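Local coordinates for glycosyl hydrolase (PDB 7LR8), which probably hydrolyses the beta-1,4 link of the mannosyl-N-acetylglucosamine unit from N-glycan cores, as a family 5 glycoside hydrolase, at residues B[388-391]-B[395-398]; B[233-236]-B[240-243]; B[76-81]-B[140-145]; B[306-311]-B[331-336]. The protein carries 1 engineered substitution. All blocks are in the same frame, centred on the assembly; numbering follows the deposited sequence. Where two conformers were deposited one is given.

Contact 1 of 4, residues B[388-391]-B[395-398]; sequences RLTA and RPTT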
loop_
_atom_site.group_PDB
_atom_site.type_symbol
_atom_site.label_atom_id
_atom_site.label_comp_id
_atom_site.label_asym_id
_atom_site.label_seq_id
_atom_site.Cartn_x
_atom_site.Cartn_y
_atom_site.Cartn_z
ATOM N N ARG B 388 -8.104 36.764 -22.393
ATOM C CA ARG B 388 -8.665 37.897 -23.125
ATOM C C ARG B 388 -7.956 38.078 -24.464
ATOM O O ARG B 388 -8.608 38.296 -25.491
ATOM C CB ARG B 388 -8.580 39.170 -22.283
ATOM N N LEU B 389 -6.624 37.972 -24.474
ATOM C CA LEU B 389 -5.901 38.005 -25.742
ATOM C C LEU B 389 -6.364 36.880 -26.656
ATOM O O LEU B 389 -6.487 37.065 -27.873
ATOM C CB LEU B 389 -4.395 37.896 -25.495
ATOM C CG LEU B 389 -3.678 39.125 -24.946
ATOM C CD1 LEU B 389 -2.288 38.726 -24.468
ATOM C CD2 LEU B 389 -3.603 40.212 -26.006
ATOM N N THR B 390 -6.605 35.699 -26.078
ATOM C CA THR B 390 -7.063 34.559 -26.862
ATOM C C THR B 390 -8.437 34.830 -27.466
ATOM O O THR B 390 -8.668 34.573 -28.654
ATOM C CB THR B 390 -7.105 33.306 -25.994
ATOM O OG1 THR B 390 -5.767 32.915 -25.657
ATOM C CG2 THR B 390 -7.790 32.172 -26.753
ATOM N N ALA B 391 -9.366 35.339 -26.654
ATOM C CA ALA B 391 -10.693 35.670 -27.169
ATOM C C ALA B 391 -10.610 36.709 -28.279
ATOM O O ALA B 391 -11.368 36.649 -29.260
ATOM C CB ALA B 391 -11.587 36.170 -26.036
ATOM N N ARG B 395 -3.871 35.073 -30.518
ATOM C CA ARG B 395 -3.085 33.845 -30.464
ATOM C C ARG B 395 -1.812 34.020 -29.625
ATOM O O ARG B 395 -0.700 33.852 -30.129
ATOM C CB ARG B 395 -2.744 33.369 -31.872
ATOM C CG ARG B 395 -3.962 33.281 -32.823
ATOM C CD ARG B 395 -3.602 32.653 -34.203
ATOM N NE ARG B 395 -2.920 31.376 -34.010
ATOM C CZ ARG B 395 -1.622 31.172 -34.233
ATOM N NH1 ARG B 395 -0.868 32.158 -34.698
ATOM N NH2 ARG B 395 -1.084 29.979 -33.993
ATOM N N PRO B 396 -1.950 34.365 -28.345
ATOM C CA PRO B 396 -0.766 34.716 -27.549
ATOM C C PRO B 396 0.104 33.512 -27.222
ATOM O O PRO B 396 -0.384 32.395 -27.029
ATOM C CB PRO B 396 -1.369 35.312 -26.272
ATOM C CG PRO B 396 -2.694 34.596 -26.125
ATOM C CD PRO B 396 -3.195 34.445 -27.563
ATOM N N THR B 397 1.419 33.759 -27.161
ATOM C CA THR B 397 2.328 32.920 -26.394
ATOM C C THR B 397 2.664 33.666 -25.105
ATOM O O THR B 397 2.036 34.678 -24.774
ATOM C CB THR B 397 3.589 32.553 -27.195
ATOM O OG1 THR B 397 4.358 31.588 -26.457
ATOM C CG2 THR B 397 4.455 33.776 -27.479
ATOM N N THR B 398 3.656 33.169 -24.359
ATOM C CA THR B 398 4.092 33.821 -23.129
ATOM C C THR B 398 5.603 34.027 -23.153
ATOM O O THR B 398 6.338 33.350 -23.882
ATOM C CB THR B 398 3.689 33.028 -21.865
ATOM O OG1 THR B 398 4.376 31.762 -21.812
ATOM C CG2 THR B 398 2.188 32.786 -21.840
HETATM O O HOH W 1 -6.506 33.793 -30.322
#
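Leu389 and Thr390 meet Pro396 where the backbone of 388-391 nears that of 395-398. The closest CA atoms are those of Thr390 and Arg395, 5.4 Å apart. The first segment is the end of a helix. The second is a turn that runs into a strand. Arg395 has positive phi (47°) and psi 60°, and the chain turns there before Pro396. No direct hydrogen bond joins the two backbones. One water does: it donates to Thr390 O at 2.8 Å and accepts from Arg395 N at 2.9 Å.

The side-chain contact centres on the ring of Pro396. CB of Leu389 lies 3.8 Å from Pro396 CG. Leu389 CG stands beside its own backbone N (chi1 -75°), and the CD1 branch then comes to 4.0 Å from Pro396 CB. Thr390 crosses the proline at about a right angle. Its OG1 sits 3.5 Å from Pro396 CG and equally near CD, a van der Waals contact. The hydroxyl itself bonds to Phe386 O, one turn back in the helix. With an alanine in place of Pro396, the contacts of CG and CD with Leu389 CB and Thr390 OG1 go, which is likely to leave a gap and let the turn after Arg395 flex.

The Arg395 side chain heads elsewhere, to a salt bridge with Asp294 and to the carbonyls of Arg354 and Pro355. The contact lies in the beta-alpha-beta unit of strand 358-362, helix 381-391 and strand 397-400. Leu389 also packs on Leu360 of the first strand and on Val424 of helix 421-425, while Pro396 rests on Phe386 of helix 381-391.

Contact 2 of 4, residues B[233-236]-B[240-243]; sequences QRYG and TATA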
loop_
_atom_site.group_PDB
_atom_site.type_symbol
_atom_site.label_atom_id
_atom_site.label_comp_id
_atom_site.label_asym_id
_atom_site.label_seq_id
_atom_site.Cartn_x
_atom_site.Cartn_y
_atom_site.Cartn_z
ATOM N N GLN B 233 -15.238 26.208 -12.652
ATOM C CA GLN B 233 -16.037 26.758 -11.564
ATOM C C GLN B 233 -16.125 28.275 -11.655
ATOM O O GLN B 233 -17.175 28.863 -11.377
ATOM C CB GLN B 233 -15.439 26.336 -10.221
ATOM C CG GLN B 233 -15.467 24.837 -9.981
ATOM C CD GLN B 233 -14.172 24.133 -10.376
ATOM O OE1 GLN B 233 -13.510 24.495 -11.359
ATOM N NE2 GLN B 233 -13.818 23.106 -9.619
ATOM N N ARG B 234 -15.031 28.927 -12.044
ATOM C CA ARG B 234 -14.984 30.383 -12.044
ATOM C C ARG B 234 -15.541 30.986 -13.325
ATOM O O ARG B 234 -16.298 31.960 -13.275
ATOM C CB ARG B 234 -13.540 30.854 -11.836
ATOM C CG ARG B 234 -13.381 32.365 -11.853
ATOM C CD ARG B 234 -11.966 32.760 -11.490
ATOM N NE ARG B 234 -11.575 32.213 -10.195
ATOM C CZ ARG B 234 -11.489 32.925 -9.076
ATOM N NH1 ARG B 234 -11.766 34.222 -9.090
ATOM N NH2 ARG B 234 -11.122 32.340 -7.943
ATOM N N TYR B 235 -15.186 30.413 -14.475
ATOM C CA TYR B 235 -15.535 30.986 -15.771
ATOM C C TYR B 235 -16.703 30.292 -16.455
ATOM O O TYR B 235 -17.333 30.898 -17.330
ATOM C CB TYR B 235 -14.301 30.960 -16.684
ATOM C CG TYR B 235 -13.135 31.683 -16.055
ATOM C CD1 TYR B 235 -13.125 33.073 -15.974
ATOM C CD2 TYR B 235 -12.069 30.982 -15.497
ATOM C CE1 TYR B 235 -12.075 33.751 -15.383
ATOM C CE2 TYR B 235 -11.009 31.652 -14.897
ATOM C CZ TYR B 235 -11.020 33.034 -14.844
ATOM O OH TYR B 235 -9.982 33.716 -14.260
ATOM N N GLY B 236 -17.008 29.062 -16.084
ATOM C CA GLY B 236 -18.166 28.350 -16.588
ATOM C C GLY B 236 -17.770 27.248 -17.557
ATOM O O GLY B 236 -16.749 27.327 -18.250
ATOM N N THR B 240 -14.725 30.527 -22.833
ATOM C CA THR B 240 -13.472 30.496 -23.577
ATOM C C THR B 240 -12.342 29.932 -22.722
ATOM O O THR B 240 -11.528 29.134 -23.207
ATOM C CB THR B 240 -13.132 31.905 -24.071
ATOM O OG1 THR B 240 -14.212 32.411 -24.870
ATOM C CG2 THR B 240 -11.858 31.896 -24.902
ATOM N N ALA B 241 -12.291 30.313 -21.437
ATOM C CA ALA B 241 -11.213 29.843 -20.566
ATOM C C ALA B 241 -11.237 28.330 -20.411
ATOM O O ALA B 241 -10.182 27.686 -20.363
ATOM C CB ALA B 241 -11.305 30.506 -19.185
ATOM N N THR B 242 -12.429 27.740 -20.321
ATOM C CA THR B 242 -12.493 26.293 -20.164
ATOM C C THR B 242 -12.034 25.586 -21.436
ATOM O O THR B 242 -11.310 24.587 -21.365
ATOM C CB THR B 242 -13.909 25.882 -19.766
ATOM O OG1 THR B 242 -14.169 26.348 -18.434
ATOM C CG2 THR B 242 -14.069 24.374 -19.795
ATOM N N ALA B 243 -12.396 26.122 -22.605
ATOM C CA ALA B 243 -12.017 25.493 -23.873
ATOM C C ALA B 243 -10.541 25.688 -24.193
ATOM O O ALA B 243 -9.951 24.877 -24.916
ATOM C CB ALA B 243 -12.861 26.050 -25.017
#
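A tight connection between two successive helices is closed here: helix 231-235 ends at Tyr235, and helix 240-253 starts four residues beyond Gly236. Gly236 is the first residue to leave helical angles, with phi 108°. At these angles a CB would press on the carbonyl oxygen of Tyr235, and glycine avoids this.

Two pairs meet across the turn. Tyr235 meets Ala241, and Gly236 meets Thr242. The Ala241 methyl approaches the tyrosine ring obliquely, 3.8 Å from Tyr235 CD2. It is almost as near to Tyr235 CB. The other pair is polar: Thr242 OG1 donates to Gly236 O at 2.8 Å. The hydroxyl stands beside the backbone N of Thr242 (chi1 -69°), which turns it to the carbonyl of Gly236, just past the helix. The donor lies above the carbonyl plane, 37° out of it, and misses the lone-pair direction. Were Thr242 a valine, Gly236 O would probably lose this donor, and the tie between the two helices would weaken.

Arg234 CG covers one face of the Tyr235 ring, 3.8 Å above its centre. The ring also meets Phe383 with nearly parallel planes, and its OH bonds to Glu384 and Gly379. These partners link the turn to helix 381-391 and the residues just before it.

Ser239 OG lies within bonding distance of both Gly236 O and Thr242 OG1. Two hydroxyls cannot make all three bonds at once. The carbonyl just past the first helix thus has a donor supplied by the next one, while the Ala241-Tyr235 contact adds packing without direction.

Contact 3 of 4, residues B[76-81]-B[140-145]; sequences QLAALT and ADRPNF. With SO4 (sulfate ion), chain K.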
loop_
_atom_site.group_PDB
_atom_site.type_symbol
_atom_site.label_atom_id
_atom_site.label_comp_id
_atom_site.label_asym_id
_atom_site.label_seq_id
_atom_site.Cartn_x
_atom_site.Cartn_y
_atom_site.Cartn_z
ATOM N N GLN B 76 5.404 -8.722 -17.983
ATOM C CA GLN B 76 4.045 -8.334 -18.358
ATOM C C GLN B 76 4.042 -6.961 -19.017
ATOM O O GLN B 76 3.352 -6.741 -20.018
ATOM C CB GLN B 76 3.130 -8.347 -17.125
ATOM C CG GLN B 76 2.871 -9.752 -16.555
ATOM C CD GLN B 76 2.351 -9.709 -15.120
ATOM O OE1 GLN B 76 2.421 -8.672 -14.459
ATOM N NE2 GLN B 76 1.821 -10.834 -14.641
ATOM N N LEU B 77 4.838 -6.032 -18.483
ATOM C CA LEU B 77 4.950 -4.709 -19.094
ATOM C C LEU B 77 5.521 -4.800 -20.507
ATOM O O LEU B 77 5.067 -4.086 -21.413
ATOM C CB LEU B 77 5.817 -3.807 -18.215
ATOM C CG LEU B 77 6.055 -2.378 -18.710
ATOM C CD1 LEU B 77 4.725 -1.606 -18.850
ATOM C CD2 LEU B 77 7.016 -1.645 -17.790
ATOM N N ALA B 78 6.505 -5.681 -20.716
ATOM C CA ALA B 78 7.039 -5.878 -22.063
ATOM C C ALA B 78 5.987 -6.480 -22.986
ATOM O O ALA B 78 5.886 -6.092 -24.156
ATOM C CB ALA B 78 8.293 -6.764 -22.015
ATOM N N ALA B 79 5.192 -7.429 -22.478
ATOM C CA ALA B 79 4.140 -8.032 -23.294
ATOM C C ALA B 79 3.090 -6.998 -23.675
ATOM O O ALA B 79 2.593 -6.996 -24.810
ATOM C CB ALA B 79 3.493 -9.201 -22.549
ATOM N N LEU B 80 2.748 -6.113 -22.746
ATOM C CA LEU B 80 1.852 -5.011 -23.073
ATOM C C LEU B 80 2.471 -4.109 -24.128
ATOM O O LEU B 80 1.785 -3.653 -25.050
ATOM C CB LEU B 80 1.527 -4.223 -21.805
ATOM C CG LEU B 80 0.440 -3.151 -21.844
ATOM C CD1 LEU B 80 0.007 -2.879 -20.406
ATOM C CD2 LEU B 80 0.906 -1.865 -22.505
ATOM N N THR B 81 3.767 -3.828 -24.001
ATOM C CA THR B 81 4.419 -2.945 -24.959
ATOM C C THR B 81 4.444 -3.575 -26.347
ATOM O O THR B 81 4.251 -2.885 -27.362
ATOM C CB THR B 81 5.832 -2.615 -24.453
ATOM O OG1 THR B 81 5.724 -1.952 -23.182
ATOM C CG2 THR B 81 6.554 -1.704 -25.432
ATOM N N ALA B 140 14.184 -1.408 -23.779
ATOM C CA ALA B 140 15.039 -0.668 -24.707
ATOM C C ALA B 140 15.107 -1.315 -26.086
ATOM O O ALA B 140 15.296 -0.610 -27.087
ATOM C CB ALA B 140 16.446 -0.524 -24.123
ATOM N N ASP B 141 14.954 -2.641 -26.165
ATOM C CA ASP B 141 15.011 -3.338 -27.450
ATOM C C ASP B 141 13.699 -3.271 -28.221
ATOM O O ASP B 141 13.623 -3.829 -29.323
ATOM C CB ASP B 141 15.442 -4.806 -27.264
ATOM C CG ASP B 141 14.460 -5.636 -26.430
ATOM O OD1 ASP B 141 13.596 -5.061 -25.731
ATOM O OD2 ASP B 141 14.578 -6.888 -26.449
ATOM N N ARG B 142 12.685 -2.586 -27.686
ATOM C CA ARG B 142 11.394 -2.445 -28.365
ATOM C C ARG B 142 11.396 -1.179 -29.206
ATOM O O ARG B 142 11.481 -0.078 -28.639
ATOM C CB ARG B 142 10.254 -2.380 -27.357
ATOM C CG ARG B 142 9.503 -3.672 -27.154
ATOM C CD ARG B 142 10.360 -4.678 -26.448
ATOM N NE ARG B 142 9.684 -5.962 -26.266
ATOM C CZ ARG B 142 10.128 -6.934 -25.473
ATOM N NH1 ARG B 142 11.273 -6.793 -24.808
ATOM N NH2 ARG B 142 9.440 -8.060 -25.352
ATOM N N PRO B 143 11.288 -1.266 -30.533
ATOM C CA PRO B 143 11.308 -0.039 -31.345
ATOM C C PRO B 143 10.164 0.910 -31.038
ATOM O O PRO B 143 10.296 2.115 -31.295
ATOM C CB PRO B 143 11.237 -0.563 -32.786
ATOM C CG PRO B 143 10.733 -1.965 -32.672
ATOM C CD PRO B 143 11.219 -2.484 -31.359
ATOM N N ASN B 144 9.062 0.425 -30.472
ATOM C CA ASN B 144 7.932 1.298 -30.184
ATOM C C ASN B 144 7.970 1.862 -28.768
ATOM O O ASN B 144 7.044 2.578 -28.378
ATOM C CB ASN B 144 6.614 0.553 -30.401
ATOM C CG ASN B 144 6.367 -0.493 -29.342
ATOM O OD1 ASN B 144 7.238 -1.318 -29.047
ATOM N ND2 ASN B 144 5.193 -0.437 -28.719
ATOM N N PHE B 145 9.004 1.558 -27.990
ATOM C CA PHE B 145 9.168 2.149 -26.665
ATOM C C PHE B 145 9.658 3.586 -26.809
ATOM O O PHE B 145 10.766 3.829 -27.302
ATOM C CB PHE B 145 10.143 1.303 -25.843
ATOM C CG PHE B 145 10.500 1.881 -24.504
ATOM C CD1 PHE B 145 9.519 2.193 -23.569
ATOM C CD2 PHE B 145 11.833 2.069 -24.159
ATOM C CE1 PHE B 145 9.866 2.699 -22.316
ATOM C CE2 PHE B 145 12.184 2.582 -22.911
ATOM C CZ PHE B 145 11.204 2.889 -21.987
HETATM S S SO4 K . 1.830 -14.006 -16.786
HETATM O O1 SO4 K . 3.142 -13.878 -16.156
HETATM O O2 SO4 K . 1.990 -14.590 -18.115
HETATM O O3 SO4 K . 0.979 -14.869 -15.973
HETATM O O4 SO4 K . 1.209 -12.691 -16.912
#
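Arg142 lies over Ala78 of helix 71-86, on the outside of the beta/alpha barrel. It belongs to the type I turn 142-145 that leads into strand 145-152. Its CB points to the helix. CG touches Thr81 CG2 at 3.9 Å. The chain then bends at chi2 (70°), which lays the far part along the helix. NE forms a salt bridge with Asp82, its main polar partner, and this is likely to limit the rotation of the guanidinium. At the tip, Ala78 CB sits 3.7 Å above the guanidinium plane, offset toward the rim. NH1 also meets Asp141 OD1, but Asp141 was modelled in two conformers and this bond belongs to one of them, so it is doubtful.

At the other end of the segment, Gln76 NE2 binds a sulfate, probably from the crystallisation liquor, which Arg72 also holds. Thr81 OG1 turns back to Leu77 O at 2.8 Å.

Asn144 makes the polar link to the helix. Its ND2 gives hydrogens to Thr81 O and to Leu89 O, so the amide joins the helix to the loop before strand 90-94. In the first of these bonds, Asn144 ND2 stands 3.0 Å from Thr81 O, with an N-H...O angle of 149°.

Contact 4 of 4, residues B[306-311]-B[331-336]; sequences SHDVDR and RVKPAG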
loop_
_atom_site.group_PDB
_atom_site.type_symbol
_atom_site.label_atom_id
_atom_site.label_comp_id
_atom_site.label_asym_id
_atom_site.label_seq_id
_atom_site.Cartn_x
_atom_site.Cartn_y
_atom_site.Cartn_z
ATOM N N SER B 306 -8.476 6.109 -21.962
ATOM C CA SER B 306 -8.965 5.231 -23.023
ATOM C C SER B 306 -10.337 4.662 -22.670
ATOM O O SER B 306 -11.273 4.712 -23.487
ATOM C CB SER B 306 -7.948 4.118 -23.286
ATOM O OG SER B 306 -7.802 3.259 -22.168
ATOM N N HIS B 307 -10.489 4.149 -21.443
ATOM C CA HIS B 307 -11.667 3.388 -21.058
ATOM C C HIS B 307 -12.240 3.883 -19.740
ATOM O O HIS B 307 -11.502 4.229 -18.812
ATOM C CB HIS B 307 -11.339 1.900 -20.952
ATOM C CG HIS B 307 -11.015 1.266 -22.268
ATOM N ND1 HIS B 307 -9.752 1.298 -22.821
ATOM C CD2 HIS B 307 -11.800 0.613 -23.158
ATOM C CE1 HIS B 307 -9.769 0.676 -23.987
ATOM N NE2 HIS B 307 -11.001 0.258 -24.219
ATOM N N ASP B 308 -13.565 3.903 -19.674
ATOM C CA ASP B 308 -14.266 4.162 -18.428
ATOM C C ASP B 308 -13.801 3.196 -17.350
ATOM O O ASP B 308 -13.394 2.061 -17.631
ATOM C CB ASP B 308 -15.777 3.985 -18.612
ATOM C CG ASP B 308 -16.445 5.150 -19.342
ATOM O OD1 ASP B 308 -15.860 6.252 -19.428
ATOM O OD2 ASP B 308 -17.572 4.936 -19.829
ATOM N N VAL B 309 -13.894 3.651 -16.090
ATOM C CA VAL B 309 -13.589 2.818 -14.928
ATOM C C VAL B 309 -14.837 2.046 -14.531
ATOM O O VAL B 309 -15.955 2.586 -14.546
ATOM C CB VAL B 309 -13.071 3.678 -13.759
ATOM C CG1 VAL B 309 -12.685 2.792 -12.561
ATOM C CG2 VAL B 309 -11.877 4.516 -14.214
ATOM N N ASP B 310 -14.656 0.768 -14.197
ATOM C CA ASP B 310 -15.780 -0.065 -13.787
ATOM C C ASP B 310 -16.392 0.478 -12.501
ATOM O O ASP B 310 -15.699 0.622 -11.490
ATOM C CB ASP B 310 -15.306 -1.509 -13.596
ATOM C CG ASP B 310 -16.454 -2.483 -13.355
ATOM O OD1 ASP B 310 -17.601 -2.042 -13.147
ATOM O OD2 ASP B 310 -16.203 -3.704 -13.369
ATOM N N ARG B 311 -17.693 0.786 -12.536
ATOM C CA ARG B 311 -18.333 1.329 -11.340
ATOM C C ARG B 311 -18.543 0.281 -10.255
ATOM O O ARG B 311 -18.988 0.632 -9.156
ATOM C CB ARG B 311 -19.667 1.994 -11.704
ATOM C CG ARG B 311 -19.464 3.320 -12.404
ATOM C CD ARG B 311 -20.765 4.075 -12.666
ATOM N NE ARG B 311 -20.501 5.180 -13.583
ATOM C CZ ARG B 311 -20.261 6.429 -13.193
ATOM N NH1 ARG B 311 -20.273 6.745 -11.901
ATOM N NH2 ARG B 311 -20.020 7.364 -14.095
ATOM N N ARG B 331 -17.109 0.249 -26.289
ATOM C CA ARG B 331 -17.894 0.937 -27.301
ATOM C C ARG B 331 -17.502 2.409 -27.337
ATOM O O ARG B 331 -17.206 3.009 -26.300
ATOM C CB ARG B 331 -19.392 0.776 -27.040
ATOM C CG ARG B 331 -19.809 -0.675 -26.897
ATOM C CD ARG B 331 -21.264 -0.891 -27.269
ATOM N NE ARG B 331 -21.393 -1.536 -28.574
ATOM C CZ ARG B 331 -21.766 -0.910 -29.686
ATOM N NH1 ARG B 331 -22.056 0.383 -29.656
ATOM N NH2 ARG B 331 -21.852 -1.577 -30.830
ATOM N N VAL B 332 -17.474 2.976 -28.541
ATOM C CA VAL B 332 -17.043 4.359 -28.710
ATOM C C VAL B 332 -18.107 5.295 -28.151
ATOM O O VAL B 332 -19.286 5.223 -28.530
ATOM C CB VAL B 332 -16.756 4.659 -30.187
ATOM C CG1 VAL B 332 -16.238 6.089 -30.350
ATOM C CG2 VAL B 332 -15.748 3.655 -30.732
ATOM N N LYS B 333 -17.690 6.182 -27.270
ATOM C CA LYS B 333 -18.514 7.204 -26.648
ATOM C C LYS B 333 -18.510 8.455 -27.514
ATOM O O LYS B 333 -17.640 8.617 -28.379
ATOM C CB LYS B 333 -17.977 7.524 -25.248
ATOM C CG LYS B 333 -18.032 6.361 -24.280
ATOM C CD LYS B 333 -17.259 6.652 -22.985
ATOM C CE LYS B 333 -17.897 7.772 -22.184
ATOM N NZ LYS B 333 -17.076 8.194 -21.009
ATOM N N PRO B 334 -19.466 9.367 -27.307
ATOM C CA PRO B 334 -19.475 10.606 -28.106
ATOM C C PRO B 334 -18.142 11.339 -28.126
ATOM O O PRO B 334 -17.723 11.794 -29.197
ATOM C CB PRO B 334 -20.586 11.429 -27.439
ATOM C CG PRO B 334 -21.551 10.391 -26.964
ATOM C CD PRO B 334 -20.662 9.271 -26.446
ATOM N N ALA B 335 -17.440 11.446 -26.996
ATOM C CA ALA B 335 -16.158 12.140 -27.037
ATOM C C ALA B 335 -15.105 11.329 -27.772
ATOM O O ALA B 335 -14.179 11.907 -28.351
ATOM C CB ALA B 335 -15.670 12.471 -25.625
ATOM N N GLY B 336 -15.193 9.997 -27.720
ATOM C CA GLY B 336 -14.290 9.180 -28.514
ATOM C C GLY B 336 -14.475 9.403 -30.004
ATOM O O GLY B 336 -13.501 9.462 -30.759
#
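Asp308 and Lys333 each set CG beside the backbone N, with chi1 of -76° and -63°, and their side chains come from opposite directions. Lys333 CD, already placed by the first two torsions, lies 3.6 Å from Asp308 OD2. The lysine chain then bends at chi3 (66°), and this swings its amine round to the aspartate. The two charged ends form a salt bridge. Lys333 NZ donates to Asp308 OD1 at 2.8 Å, and OD1 accepts on its syn lone pair, on the side of the other oxygen. That second oxygen, OD2, is farther from NZ, at 3.5 Å.

Both charged atoms have another partner in Gly324. Its N donates to Asp308 OD1, and its O accepts from Lys333 NZ. One residue therefore serves both ends of the ion pair. This probably limits how far either end can move.

Within the first segment, Ser306 OG and His307 ND1 share a hydrogen bond of 2.8 Å. Ser306 OG also bonds to Thr21 N, and His307 NE2 to Ser44 OG of helix 35-46. These bonds hold the start of the segment against the loop after strand 15-19 and against helix 35-46.

Lys333 occupies the N-cap position of helix 334-349. The salt bridge thus ties the loop after strand 298-304 to the start of the next helix, a beta-to-alpha connection of the (beta/alpha)8 barrel.

In the fold
From the N terminus, contact 3 comes first. It spans 58 residues and brings helix 71-86 to the loop before strand 145-152, on the barrel's outer layer. Contact 2 follows and closes the four-residue turn between helices 231-235 and 240-253. Contact 4 closes the longer loop between strand 298-304 and helix 334-349. Contact 1 is last and closes a short turn in the C-terminal three-stranded unit. The four are in series along the chain, and none nest or cross. Contacts 1 and 2 are neighbours, with centres about 15 Å apart, where helix 381-391 meets the barrel. Contact 3 lies on the opposite side of the chain's centre from both.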